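Local structure of glutamyl-tRNA synthetase (Methanothermobacter thermautotrophicus, 3AII) at residues Y404-D409 with E532-A537. The protein probably attaches glutamate to tRNA(Glu) in two steps, activating it with ATP to glutamyl-adenylate and passing it to the acceptor end of the tRNA. Residues are numbered along the deposited sequence; the frame is centred on the assembly and turned at random. Where two conformers were deposited one is given.
Sequences YFFAAD and ERFGFA
Phe406 drives its ring edge at one face of Phe534 in a T-shaped stack, with centroids 5.3 Å apart and planes at 71°. Phe534 reaches back toward strand 402-408 with CG anti to the backbone N (chi1 -175°), which offers that face to the CD2-CE2 side of Phe406. On the Phe534 rim, CE1 meets the methyl CB of Ala408 at 4.0 Å. On the other flank, Phe405 and Glu532 lie close together: OE2 of Glu532 comes within 3.4 Å of Phe405 CE1, the carboxylate turned only 27° from the ring plane, while CB of Glu532 sits in plane at the ring edge. That carboxylate is held from outside by salt bridges to Arg426 and Arg438, and Arg438 also makes a cation-pi contact with Phe405. With an alanine here in place of Phe405 the ring is gone, and a gap would probably open beside the Glu532 side chain while Arg438 lost its cation-pi partner. Between the two flanks a nearly straight hydrogen bond from Glu532 N to Tyr404 O (2.9 Å) ties the backbones; two residues along from Tyr404, a water takes over, accepting from Phe406 N at 2.8 Å and donating to Glu532 O at 2.7 Å. The pairing thus turns water-mediated just before the classic beta bulge of Phe534 and Gly535, opposite Leu531. Here strand 402-408 meets the turn between strands 528-531 and 535-541, closing one of the two beta-barrels of the anticodon-binding region, as in related GlnRS; Val504 of strand 500-505 touches both stacked rings, and Phe405 packs on His492 of strand 489-495 in the neighbouring barrel.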
loop_
_atom_site.group_PDB
_atom_site.type_symbol
_atom_site.label_atom_id
_atom_site.label_comp_id
_atom_site.label_asym_id
_atom_site.label_seq_id
_atom_site.Cartn_x
_atom_site.Cartn_y
_atom_site.Cartn_z
ATOM N N TYR A 404 -26.947 -6.824 -5.436
ATOM C CA TYR A 404 -28.094 -6.153 -4.823
ATOM C C TYR A 404 -28.373 -4.821 -5.521
ATOM O O TYR A 404 -27.465 -4.230 -6.120
ATOM C CB TYR A 404 -27.821 -5.889 -3.338
ATOM C CG TYR A 404 -27.534 -7.151 -2.552
ATOM C CD1 TYR A 404 -28.572 -7.893 -1.998
ATOM C CD2 TYR A 404 -26.238 -7.628 -2.423
ATOM C CE1 TYR A 404 -28.315 -9.066 -1.294
ATOM C CE2 TYR A 404 -25.973 -8.798 -1.727
ATOM C CZ TYR A 404 -27.014 -9.502 -1.162
ATOM O OH TYR A 404 -26.731 -10.672 -0.484
ATOM N N PHE A 405 -29.610 -4.338 -5.398
ATOM C CA PHE A 405 -29.981 -2.996 -5.878
ATOM C C PHE A 405 -29.854 -1.985 -4.737
ATOM O O PHE A 405 -30.584 -2.080 -3.743
ATOM C CB PHE A 405 -31.433 -2.971 -6.378
ATOM C CG PHE A 405 -31.661 -3.686 -7.691
ATOM C CD1 PHE A 405 -30.627 -3.856 -8.604
ATOM C CD2 PHE A 405 -32.927 -4.157 -8.017
ATOM C CE1 PHE A 405 -30.852 -4.516 -9.823
ATOM C CE2 PHE A 405 -33.152 -4.809 -9.233
ATOM C CZ PHE A 405 -32.119 -4.972 -10.133
ATOM N N PHE A 406 -28.937 -1.029 -4.893
ATOM C CA PHE A 406 -28.802 0.113 -3.997
ATOM C C PHE A 406 -29.121 1.351 -4.814
ATOM O O PHE A 406 -28.464 1.617 -5.812
ATOM C CB PHE A 406 -27.367 0.192 -3.448
ATOM C CG PHE A 406 -27.019 1.520 -2.790
ATOM C CD1 PHE A 406 -27.550 1.857 -1.554
ATOM C CD2 PHE A 406 -26.138 2.402 -3.406
ATOM C CE1 PHE A 406 -27.229 3.069 -0.940
ATOM C CE2 PHE A 406 -25.798 3.615 -2.803
ATOM C CZ PHE A 406 -26.343 3.949 -1.574
ATOM N N ALA A 407 -30.147 2.085 -4.395
ATOM C CA ALA A 407 -30.536 3.315 -5.076
ATOM C C ALA A 407 -29.972 4.510 -4.310
ATOM O O ALA A 407 -30.490 4.869 -3.248
ATOM C CB ALA A 407 -32.059 3.407 -5.166
ATOM N N ALA A 408 -28.907 5.100 -4.851
ATOM C CA ALA A 408 -28.294 6.303 -4.286
ATOM C C ALA A 408 -29.227 7.502 -4.471
ATOM O O ALA A 408 -29.875 7.614 -5.504
ATOM C CB ALA A 408 -26.990 6.573 -4.977
ATOM N N ASP A 409 -29.261 8.399 -3.484
ATOM C CA ASP A 409 -30.088 9.616 -3.554
ATOM C C ASP A 409 -31.468 9.305 -4.122
ATOM O O ASP A 409 -31.889 9.869 -5.136
ATOM C CB ASP A 409 -29.389 10.696 -4.377
ATOM C CG ASP A 409 -28.129 11.217 -3.701
ATOM O OD1 ASP A 409 -28.057 11.198 -2.450
ATOM O OD2 ASP A 409 -27.207 11.639 -4.421
ATOM N N GLU A 532 -25.626 -3.208 -8.094
ATOM C CA GLU A 532 -25.778 -3.241 -9.538
ATOM C C GLU A 532 -25.946 -1.846 -10.122
ATOM O O GLU A 532 -26.662 -1.023 -9.557
ATOM C CB GLU A 532 -26.957 -4.113 -9.933
ATOM C CG GLU A 532 -26.793 -5.561 -9.473
ATOM C CD GLU A 532 -27.685 -6.497 -10.239
ATOM O OE1 GLU A 532 -27.462 -6.660 -11.459
ATOM O OE2 GLU A 532 -28.608 -7.068 -9.633
ATOM N N ARG A 533 -25.253 -1.611 -11.235
ATOM C CA ARG A 533 -25.291 -0.315 -11.920
ATOM C C ARG A 533 -24.718 0.811 -11.064
ATOM O O ARG A 533 -24.921 1.995 -11.363
ATOM C CB ARG A 533 -26.724 0.030 -12.369
ATOM C CG ARG A 533 -27.372 -1.016 -13.280
ATOM C CD ARG A 533 -28.713 -0.531 -13.892
ATOM N NE ARG A 533 -28.532 0.585 -14.827
ATOM C CZ ARG A 533 -28.833 1.849 -14.551
ATOM N NH1 ARG A 533 -28.620 2.798 -15.457
ATOM N NH2 ARG A 533 -29.354 2.167 -13.377
ATOM N N PHE A 534 -24.008 0.455 -9.996
ATOM C CA PHE A 534 -23.394 1.458 -9.136
ATOM C C PHE A 534 -21.906 1.139 -8.915
ATOM O O PHE A 534 -21.035 1.915 -9.313
ATOM C CB PHE A 534 -24.175 1.580 -7.818
ATOM C CG PHE A 534 -23.676 2.675 -6.911
ATOM C CD1 PHE A 534 -24.012 3.998 -7.155
ATOM C CD2 PHE A 534 -22.874 2.375 -5.814
ATOM C CE1 PHE A 534 -23.548 5.010 -6.318
ATOM C CE2 PHE A 534 -22.401 3.387 -4.974
ATOM C CZ PHE A 534 -22.748 4.703 -5.228
ATOM N N GLY A 535 -21.610 -0.011 -8.314
ATOM C CA GLY A 535 -20.229 -0.442 -8.174
ATOM C C GLY A 535 -20.060 -1.590 -7.193
ATOM O O GLY A 535 -21.009 -1.972 -6.516
ATOM N N PHE A 536 -18.849 -2.130 -7.115
ATOM C CA PHE A 536 -18.534 -3.141 -6.106
ATOM C C PHE A 536 -18.176 -2.435 -4.814
ATOM O O PHE A 536 -17.613 -1.338 -4.843
ATOM C CB PHE A 536 -17.364 -4.001 -6.563
ATOM C CG PHE A 536 -17.681 -4.850 -7.760
ATOM C CD1 PHE A 536 -18.176 -6.126 -7.598
ATOM C CD2 PHE A 536 -17.501 -4.360 -9.044
ATOM C CE1 PHE A 536 -18.467 -6.914 -8.697
ATOM C CE2 PHE A 536 -17.801 -5.139 -10.145
ATOM C CZ PHE A 536 -18.282 -6.419 -9.971
ATOM N N ALA A 537 -18.516 -3.045 -3.679
ATOM C CA ALA A 537 -18.254 -2.411 -2.385
ATOM C C ALA A 537 -18.195 -3.441 -1.274
ATOM O O ALA A 537 -18.865 -4.467 -1.334
ATOM C CB ALA A 537 -19.345 -1.369 -2.072
HETATM O O HOH W 1 -26.973 -0.576 -6.884
#